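Local coordinates for protein malate dehydrogenase (Naegleria fowleri, PDB 6UM4) that probably catalyses the reversible, nicotinamide-cofactor-dependent interconversion of malate and oxaloacetate, at residues A[207-212]-A[231-236]; A[200-205]-A[221-226]; A[226-231]-A[412-417]. All blocks are in the same frame, centred on the assembly; numbering follows the deposited sequence.

Interaction 1 of 3, residues A[207-212]-A[231-236]; sequences EALNKQ and MITSAN
Glu207 and Asn236 bring the two backbones together, with 5.6 Å between their CA atoms. Residues 207-212 form the last turns of helix 191-212, whereas 231-236 is the end of helix 226-235, with Asn236 the first residue to leave helical geometry. No direct hydrogen bond crosses the contact: Glu207 N and Asn236 O lie 3.5 Å apart, but the N-H does not aim at the oxygen.

The polar link runs through water. Its molecule donates to Glu207 OE2 at 2.6 Å and to Asn236 OD1 at 2.9 Å, bridging two acceptors that are themselves 4.2 Å apart. The Glu207 chain is extended beyond CG (chi2 169°), which brings OE2 level with the amide oxygen of Asn236; the two flat groups stand almost perpendicular, their planes 89° apart.

What fixes the amide is its other branch. Asn236 ND2 donates to Ile232 O at 2.7 Å with an N-H...O angle of 165°, and this oxygen also accepts from Asn236 N, the two donors arriving from opposite faces of the carbonyl plane. ND2 is further bonded to Leu417 O, beyond helix 394-414. Deeper in, the contact is apolar: Leu209 CD1 meets Thr233 CG2 at 3.9 Å. Thr233 places that methyl opposite its backbone N, while OG1 bonds back to Asn229 O of its own helix. One residue on from Leu209, Asn210 CB lies near Asn236 O, while Asn210 OD1 accepts from Asp239 N.

With both partners of ND2 in place, OD1 is left turned toward Glu207 as an acceptor. Two acceptors face each other there, so the pairing depends on a water that supplies both protons; it would probably ease the repulsion between a charged carboxylate and the amide oxygen.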
loop_
_atom_site.group_PDB
_atom_site.type_symbol
_atom_site.label_atom_id
_atom_site.label_comp_id
_atom_site.label_asym_id
_atom_site.label_seq_id
_atom_site.Cartn_x
_atom_site.Cartn_y
_atom_site.Cartn_z
ATOM N N GLU A 207 -10.501 -27.909 -2.593
ATOM C CA GLU A 207 -10.429 -28.942 -3.619
ATOM C C GLU A 207 -9.501 -28.511 -4.747
ATOM O O GLU A 207 -8.665 -29.294 -5.216
ATOM C CB GLU A 207 -11.836 -29.244 -4.149
ATOM C CG GLU A 207 -12.682 -30.113 -3.219
ATOM C CD GLU A 207 -14.149 -30.177 -3.617
ATOM O OE1 GLU A 207 -14.586 -29.368 -4.465
ATOM O OE2 GLU A 207 -14.877 -31.021 -3.054
ATOM N N ALA A 208 -9.634 -27.262 -5.194
ATOM C CA ALA A 208 -8.774 -26.767 -6.269
ATOM C C ALA A 208 -7.330 -26.653 -5.798
ATOM O O ALA A 208 -6.402 -27.011 -6.534
ATOM C CB ALA A 208 -9.285 -25.411 -6.770
ATOM N N LEU A 209 -7.132 -26.151 -4.571
ATOM C CA LEU A 209 -5.792 -26.045 -4.000
ATOM C C LEU A 209 -5.126 -27.407 -3.946
ATOM O O LEU A 209 -3.972 -27.567 -4.364
ATOM C CB LEU A 209 -5.857 -25.424 -2.593
ATOM C CG LEU A 209 -5.805 -23.898 -2.394
ATOM C CD1 LEU A 209 -6.339 -23.478 -1.008
ATOM C CD2 LEU A 209 -4.396 -23.339 -2.592
ATOM N N ASN A 210 -5.848 -28.409 -3.435
ATOM C CA ASN A 210 -5.260 -29.726 -3.283
ATOM C C ASN A 210 -4.823 -30.265 -4.631
ATOM O O ASN A 210 -3.743 -30.852 -4.752
ATOM C CB ASN A 210 -6.252 -30.680 -2.610
ATOM C CG ASN A 210 -5.568 -31.882 -2.007
ATOM O OD1 ASN A 210 -5.012 -31.798 -0.920
ATOM N ND2 ASN A 210 -5.597 -33.011 -2.714
ATOM N N LYS A 211 -5.629 -30.024 -5.660
ATOM C CA LYS A 211 -5.345 -30.539 -6.995
ATOM C C LYS A 211 -4.245 -29.759 -7.714
ATOM O O LYS A 211 -3.356 -30.363 -8.319
ATOM C CB LYS A 211 -6.628 -30.512 -7.818
ATOM C CG LYS A 211 -6.449 -30.790 -9.271
ATOM C CD LYS A 211 -7.739 -30.512 -10.010
ATOM C CE LYS A 211 -7.549 -30.684 -11.514
ATOM N NZ LYS A 211 -8.617 -29.959 -12.244
ATOM N N GLN A 212 -4.253 -28.428 -7.625
ATOM C CA GLN A 212 -3.506 -27.564 -8.535
ATOM C C GLN A 212 -2.252 -26.932 -7.954
ATOM O O GLN A 212 -1.283 -26.734 -8.703
ATOM C CB GLN A 212 -4.408 -26.433 -9.038
ATOM C CG GLN A 212 -5.620 -26.902 -9.825
ATOM C CD GLN A 212 -5.223 -27.398 -11.211
ATOM O OE1 GLN A 212 -4.862 -28.553 -11.386
ATOM N NE2 GLN A 212 -5.247 -26.501 -12.193
ATOM N N MET A 231 -10.799 -24.081 8.239
ATOM C CA MET A 231 -11.070 -25.465 8.587
ATOM C C MET A 231 -11.725 -26.212 7.432
ATOM O O MET A 231 -11.411 -27.380 7.183
ATOM C CB MET A 231 -11.961 -25.510 9.814
ATOM C CG MET A 231 -12.204 -26.939 10.290
ATOM S SD MET A 231 -13.850 -27.014 10.977
ATOM C CE MET A 231 -14.802 -26.752 9.491
ATOM N N ILE A 232 -12.703 -25.586 6.772
ATOM C CA ILE A 232 -13.341 -26.215 5.618
ATOM C C ILE A 232 -12.341 -26.401 4.479
ATOM O O ILE A 232 -12.360 -27.418 3.771
ATOM C CB ILE A 232 -14.560 -25.398 5.158
ATOM C CG1 ILE A 232 -15.682 -25.503 6.182
ATOM C CG2 ILE A 232 -15.054 -25.917 3.806
ATOM C CD1 ILE A 232 -16.241 -26.908 6.305
ATOM N N THR A 233 -11.497 -25.398 4.243
ATOM C CA THR A 233 -10.490 -25.518 3.191
ATOM C C THR A 233 -9.619 -26.743 3.431
ATOM O O THR A 233 -9.418 -27.571 2.534
ATOM C CB THR A 233 -9.617 -24.267 3.144
ATOM O OG1 THR A 233 -10.436 -23.107 2.981
ATOM C CG2 THR A 233 -8.628 -24.359 1.985
ATOM N N SER A 234 -9.096 -26.861 4.654
ATOM C CA SER A 234 -8.198 -27.947 5.009
ATOM C C SER A 234 -8.900 -29.293 4.950
ATOM O O SER A 234 -8.313 -30.280 4.499
ATOM C CB SER A 234 -7.627 -27.693 6.407
ATOM O OG SER A 234 -6.728 -28.713 6.809
ATOM N N ALA A 235 -10.154 -29.355 5.414
ATOM C CA ALA A 235 -10.884 -30.621 5.410
ATOM C C ALA A 235 -11.062 -31.157 4.004
ATOM O O ALA A 235 -11.222 -32.365 3.816
ATOM C CB ALA A 235 -12.255 -30.456 6.054
ATOM N N ASN A 236 -11.061 -30.272 3.016
ATOM C CA ASN A 236 -11.242 -30.635 1.617
ATOM C C ASN A 236 -9.933 -30.597 0.849
ATOM O O ASN A 236 -9.939 -30.548 -0.390
ATOM C CB ASN A 236 -12.274 -29.712 0.976
ATOM C CG ASN A 236 -13.667 -29.948 1.523
ATOM O OD1 ASN A 236 -14.366 -30.865 1.084
ATOM N ND2 ASN A 236 -14.059 -29.161 2.523
HETATM O O HOH W 1 -13.874 -32.546 -1.168
#

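Interaction 2 of 3, residues A[200-205]-A[221-226]; sequences AIFKAQ and IVANPA
Phe202, on helix 191-212, reaches across to Ile221 and Ala223 as the sole side chain by which residues 200-205 touch 221-226. The backbones stay well apart, the nearest CA atoms being 9.4 Å from each other at Phe202 and Ile221, and the ring spans that gap. Its CB already points toward the loop. From there CG is set opposite the carbonyl carbon (chi1 -74°), directing the ring outward from the helix.

Along one flank of the ring, CD1 packs against Thr233 of helix 226-235 before CE1 meets CG1 of Ile221 at 4.1 Å, an oblique approach to the ring. Ile221 adopts two conformers, so this contact is more doubtful than the one to Ala223. The strand ends at Ile221, and here the fold explains the encounter: strand 176-179, helix 191-212 and strand 218-221 form a beta-alpha-beta crossover of the Rossmann-type NAD-binding domain, in which the helix lies on the parallel sheet and Phe202 packs beside the C-terminal end of the second strand.

At the tip, CZ comes to 3.8 Å from CB of Ala223, which lies at the ring edge, near its plane. On the other flank, CE2 packs beside ND2 of Asn229, the amide nitrogen that also donates to Ala223 O. Past the ring's reach the loop turns into helix 226-235: Asn224 OD1 accepts from Ala226 N at 3.3 Å, on a lone pair in the carbonyl plane, an Asx turn that spans Pro225 at the N-cap position, with a cis peptide bond between Asn224 and Pro225.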
loop_
_atom_site.group_PDB
_atom_site.type_symbol
_atom_site.label_atom_id
_atom_site.label_comp_id
_atom_site.label_asym_id
_atom_site.label_seq_id
_atom_site.Cartn_x
_atom_site.Cartn_y
_atom_site.Cartn_z
ATOM N N ALA A 200 -19.163 -23.533 1.390
ATOM C CA ALA A 200 -19.239 -24.078 0.038
ATOM C C ALA A 200 -18.174 -23.462 -0.864
ATOM O O ALA A 200 -17.611 -24.144 -1.729
ATOM C CB ALA A 200 -20.637 -23.859 -0.542
ATOM N N ILE A 201 -17.901 -22.169 -0.692
ATOM C CA ILE A 201 -16.833 -21.522 -1.455
ATOM C C ILE A 201 -15.479 -22.128 -1.098
ATOM O O ILE A 201 -14.648 -22.399 -1.974
ATOM C CB ILE A 201 -16.836 -19.994 -1.223
ATOM C CG1 ILE A 201 -18.052 -19.325 -1.864
ATOM C CG2 ILE A 201 -15.551 -19.352 -1.703
ATOM C CD1 ILE A 201 -18.210 -17.889 -1.442
ATOM N N PHE A 202 -15.213 -22.306 0.197
ATOM C CA PHE A 202 -13.892 -22.773 0.599
ATOM C C PHE A 202 -13.744 -24.285 0.491
ATOM O O PHE A 202 -12.618 -24.778 0.407
ATOM C CB PHE A 202 -13.561 -22.249 2.003
ATOM C CG PHE A 202 -13.220 -20.792 1.984
ATOM C CD1 PHE A 202 -11.924 -20.378 1.705
ATOM C CD2 PHE A 202 -14.205 -19.843 2.125
ATOM C CE1 PHE A 202 -11.606 -19.051 1.634
ATOM C CE2 PHE A 202 -13.902 -18.508 2.043
ATOM C CZ PHE A 202 -12.597 -18.105 1.793
ATOM N N LYS A 203 -14.842 -25.025 0.451
ATOM C CA LYS A 203 -14.736 -26.427 0.066
ATOM C C LYS A 203 -14.223 -26.530 -1.360
ATOM O O LYS A 203 -13.288 -27.287 -1.649
ATOM C CB LYS A 203 -16.091 -27.113 0.207
ATOM C CG LYS A 203 -16.174 -28.462 -0.482
ATOM C CD LYS A 203 -17.576 -29.028 -0.409
ATOM C CE LYS A 203 -17.613 -30.477 -0.893
ATOM N NZ LYS A 203 -19.001 -30.839 -1.278
ATOM N N ALA A 204 -14.799 -25.725 -2.254
ATOM C CA ALA A 204 -14.385 -25.725 -3.651
ATOM C C ALA A 204 -12.941 -25.272 -3.801
ATOM O O ALA A 204 -12.200 -25.802 -4.638
ATOM C CB ALA A 204 -15.316 -24.828 -4.464
ATOM N N GLN A 205 -12.516 -24.292 -3.004
ATOM C CA GLN A 205 -11.152 -23.795 -3.167
ATOM C C GLN A 205 -10.130 -24.735 -2.544
ATOM O O GLN A 205 -9.041 -24.918 -3.094
ATOM C CB GLN A 205 -11.032 -22.373 -2.605
ATOM C CG GLN A 205 -11.865 -21.392 -3.414
ATOM C CD GLN A 205 -11.640 -19.943 -3.035
ATOM O OE1 GLN A 205 -10.901 -19.640 -2.097
ATOM N NE2 GLN A 205 -12.280 -19.038 -3.767
ATOM N N ILE A 221 -6.198 -17.549 4.993
ATOM C CA ILE A 221 -7.612 -17.219 4.839
ATOM C C ILE A 221 -7.871 -15.893 5.541
ATOM O O ILE A 221 -7.620 -15.757 6.741
ATOM C CB ILE A 221 -8.531 -18.315 5.405
ATOM C CG1 ILE A 221 -8.677 -19.496 4.434
ATOM C CG2 ILE A 221 -9.908 -17.733 5.688
ATOM C CD1 ILE A 221 -7.498 -20.443 4.392
ATOM N N VAL A 222 -8.370 -14.913 4.786
ATOM C CA VAL A 222 -8.764 -13.615 5.317
ATOM C C VAL A 222 -10.281 -13.482 5.388
ATOM O O VAL A 222 -10.815 -12.918 6.345
ATOM C CB VAL A 222 -8.152 -12.458 4.482
ATOM C CG1 VAL A 222 -8.690 -11.122 4.946
ATOM C CG2 VAL A 222 -6.638 -12.467 4.584
ATOM N N ALA A 223 -10.985 -13.986 4.376
ATOM C CA ALA A 223 -12.433 -13.845 4.313
ATOM C C ALA A 223 -13.102 -14.487 5.522
ATOM O O ALA A 223 -12.691 -15.555 5.980
ATOM C CB ALA A 223 -12.964 -14.486 3.035
ATOM N N ASN A 224 -14.149 -13.826 6.037
ATOM C CA ASN A 224 -14.912 -14.316 7.183
ATOM C C ASN A 224 -15.973 -15.343 6.773
ATOM O O ASN A 224 -16.446 -15.339 5.630
ATOM C CB ASN A 224 -15.568 -13.160 7.912
ATOM C CG ASN A 224 -14.663 -12.569 8.961
ATOM O OD1 ASN A 224 -13.914 -13.298 9.618
ATOM N ND2 ASN A 224 -14.715 -11.251 9.126
ATOM N N PRO A 225 -16.335 -16.270 7.687
ATOM C CA PRO A 225 -15.726 -16.505 9.011
ATOM C C PRO A 225 -14.380 -17.232 8.890
ATOM O O PRO A 225 -14.315 -18.406 8.463
ATOM C CB PRO A 225 -16.774 -17.356 9.736
ATOM C CG PRO A 225 -17.428 -18.138 8.615
ATOM C CD PRO A 225 -17.469 -17.174 7.435
ATOM N N ALA A 226 -13.311 -16.512 9.246
ATOM C CA ALA A 226 -11.958 -16.922 8.870
ATOM C C ALA A 226 -11.628 -18.317 9.386
ATOM O O ALA A 226 -11.390 -19.227 8.592
ATOM C CB ALA A 226 -10.938 -15.909 9.384
#

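Interaction 3 of 3, residues A[226-231]-A[412-417]; sequences ANTNAM and KIVENL
Val414, on the C-terminal part of helix 394-414, is the residue of 412-417 that meets Thr228 and Met231. Its CG2 lies between the backbone N and the carbonyl carbon, and CB points at the opposing helix. That methyl does all the touching, lying 3.6 Å from Thr228 CG2, close for two methyl groups, and 4.1 Å from Met231 CE. The threonine, whose OG1 is hydrogen-bonded to Glu410 OE1, thus faces the long helix with both branches: hydroxyl to the glutamate, methyl to the valine. The methionine gets there through bends at chi2 and chi3, the former an unusual -147°, which bring its methyl over to the valine.

Beyond Val414 the chain tightens into a 3-10 segment, 415-416, and Leu417 N donates to Val414 O at 2.9 Å. The evidence is thus of a small apolar seam flanked by polar bonds, joining helix 226-235 of the NAD-binding domain to the C-terminal helix of the alpha/beta domain, as in the two-domain lactate/malate dehydrogenase fold.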
loop_
_atom_site.group_PDB
_atom_site.type_symbol
_atom_site.label_atom_id
_atom_site.label_comp_id
_atom_site.label_asym_id
_atom_site.label_seq_id
_atom_site.Cartn_x
_atom_site.Cartn_y
_atom_site.Cartn_z
ATOM N N ALA A 226 -13.311 -16.512 9.246
ATOM C CA ALA A 226 -11.958 -16.922 8.870
ATOM C C ALA A 226 -11.628 -18.317 9.386
ATOM O O ALA A 226 -11.390 -19.227 8.592
ATOM C CB ALA A 226 -10.938 -15.909 9.384
ATOM N N ASN A 227 -11.666 -18.516 10.713
ATOM C CA ASN A 227 -11.265 -19.800 11.301
ATOM C C ASN A 227 -12.013 -20.953 10.667
ATOM O O ASN A 227 -11.426 -21.984 10.326
ATOM C CB ASN A 227 -11.515 -19.821 12.816
ATOM C CG ASN A 227 -10.753 -18.747 13.546
ATOM O OD1 ASN A 227 -10.740 -17.591 13.111
ATOM N ND2 ASN A 227 -10.118 -19.111 14.661
ATOM N N THR A 228 -13.329 -20.799 10.542
ATOM C CA THR A 228 -14.160 -21.859 9.989
ATOM C C THR A 228 -13.895 -22.050 8.498
ATOM O O THR A 228 -13.862 -23.183 8.003
ATOM C CB THR A 228 -15.619 -21.516 10.252
ATOM O OG1 THR A 228 -15.803 -21.370 11.667
ATOM C CG2 THR A 228 -16.534 -22.626 9.748
ATOM N N ASN A 229 -13.721 -20.954 7.755
ATOM C CA ASN A 229 -13.373 -21.098 6.343
ATOM C C ASN A 229 -12.080 -21.887 6.181
ATOM O O ASN A 229 -11.988 -22.780 5.331
ATOM C CB ASN A 229 -13.245 -19.724 5.685
ATOM C CG ASN A 229 -14.591 -19.080 5.403
ATOM O OD1 ASN A 229 -15.624 -19.748 5.357
ATOM N ND2 ASN A 229 -14.585 -17.762 5.228
ATOM N N ALA A 230 -11.072 -21.581 7.010
ATOM C CA ALA A 230 -9.798 -22.295 6.931
ATOM C C ALA A 230 -9.985 -23.777 7.227
ATOM O O ALA A 230 -9.407 -24.646 6.550
ATOM C CB ALA A 230 -8.807 -21.679 7.924
ATOM N N MET A 231 -10.799 -24.081 8.239
ATOM C CA MET A 231 -11.070 -25.465 8.587
ATOM C C MET A 231 -11.725 -26.212 7.432
ATOM O O MET A 231 -11.411 -27.380 7.183
ATOM C CB MET A 231 -11.961 -25.510 9.814
ATOM C CG MET A 231 -12.204 -26.939 10.290
ATOM S SD MET A 231 -13.850 -27.014 10.977
ATOM C CE MET A 231 -14.802 -26.752 9.491
ATOM N N LYS A 412 -20.247 -27.131 13.802
ATOM C CA LYS A 412 -21.457 -27.939 13.684
ATOM C C LYS A 412 -22.374 -27.405 12.594
ATOM O O LYS A 412 -23.037 -28.188 11.908
ATOM C CB LYS A 412 -22.208 -27.984 15.015
ATOM N N ILE A 413 -22.411 -26.087 12.404
ATOM C CA ILE A 413 -23.295 -25.525 11.390
ATOM C C ILE A 413 -22.837 -25.913 9.992
ATOM O O ILE A 413 -23.660 -26.232 9.129
ATOM C CB ILE A 413 -23.388 -24.000 11.555
ATOM C CG1 ILE A 413 -24.249 -23.675 12.775
ATOM C CG2 ILE A 413 -23.888 -23.349 10.260
ATOM C CD1 ILE A 413 -24.269 -22.222 13.130
ATOM N N VAL A 414 -21.526 -25.954 9.753
ATOM C CA VAL A 414 -21.023 -26.237 8.413
ATOM C C VAL A 414 -20.546 -27.678 8.268
ATOM O O VAL A 414 -19.900 -28.005 7.266
ATOM C CB VAL A 414 -19.903 -25.264 8.012
ATOM C CG1 VAL A 414 -20.402 -23.843 8.093
ATOM C CG2 VAL A 414 -18.645 -25.459 8.884
ATOM N N GLU A 415 -20.878 -28.557 9.227
ATOM C CA GLU A 415 -20.307 -29.906 9.256
ATOM C C GLU A 415 -20.534 -30.696 7.971
ATOM O O GLU A 415 -19.766 -31.618 7.678
ATOM C CB GLU A 415 -20.877 -30.684 10.436
ATOM C CG GLU A 415 -22.349 -31.054 10.267
ATOM C CD GLU A 415 -23.003 -31.471 11.577
ATOM O OE1 GLU A 415 -22.277 -31.629 12.589
ATOM O OE2 GLU A 415 -24.244 -31.630 11.596
ATOM N N ASN A 416 -21.565 -30.365 7.195
ATOM C CA ASN A 416 -21.856 -31.135 5.990
ATOM C C ASN A 416 -20.908 -30.838 4.832
ATOM O O ASN A 416 -20.973 -31.528 3.810
ATOM C CB ASN A 416 -23.297 -30.895 5.544
ATOM C CG ASN A 416 -24.297 -31.501 6.496
ATOM O OD1 ASN A 416 -24.024 -32.518 7.138
ATOM N ND2 ASN A 416 -25.467 -30.878 6.604
ATOM N N LEU A 417 -20.043 -29.836 4.958
ATOM C CA LEU A 417 -19.030 -29.547 3.956
ATOM C C LEU A 417 -17.679 -30.155 4.321
ATOM O O LEU A 417 -16.645 -29.724 3.793
ATOM C CB LEU A 417 -18.929 -28.039 3.736
ATOM C CG LEU A 417 -20.274 -27.569 3.166
ATOM C CD1 LEU A 417 -21.012 -26.582 4.076
ATOM C CD2 LEU A 417 -20.104 -27.021 1.768
#

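In the fold
All three contacts lie on one side of the chain's centre, and helix 226-235 or the loop leading into it takes part in each. Interactions 1 and 2 both use helix 191-212, the first against the end of helix 226-235, the second against the strand end and loop before that helix; interaction 3 joins helix 226-235 to the C-terminal helix. All three are largely buried. Interaction 2 lies closest to the chain's centre and, like interaction 3, is a small apolar patch around a single ring or methyl, whereas interaction 1 buries the largest area, 180 Å², and alone has an exposed touching residue, its water-bridged glutamate. Ile232 packs between them, on Lys203 and on Val414.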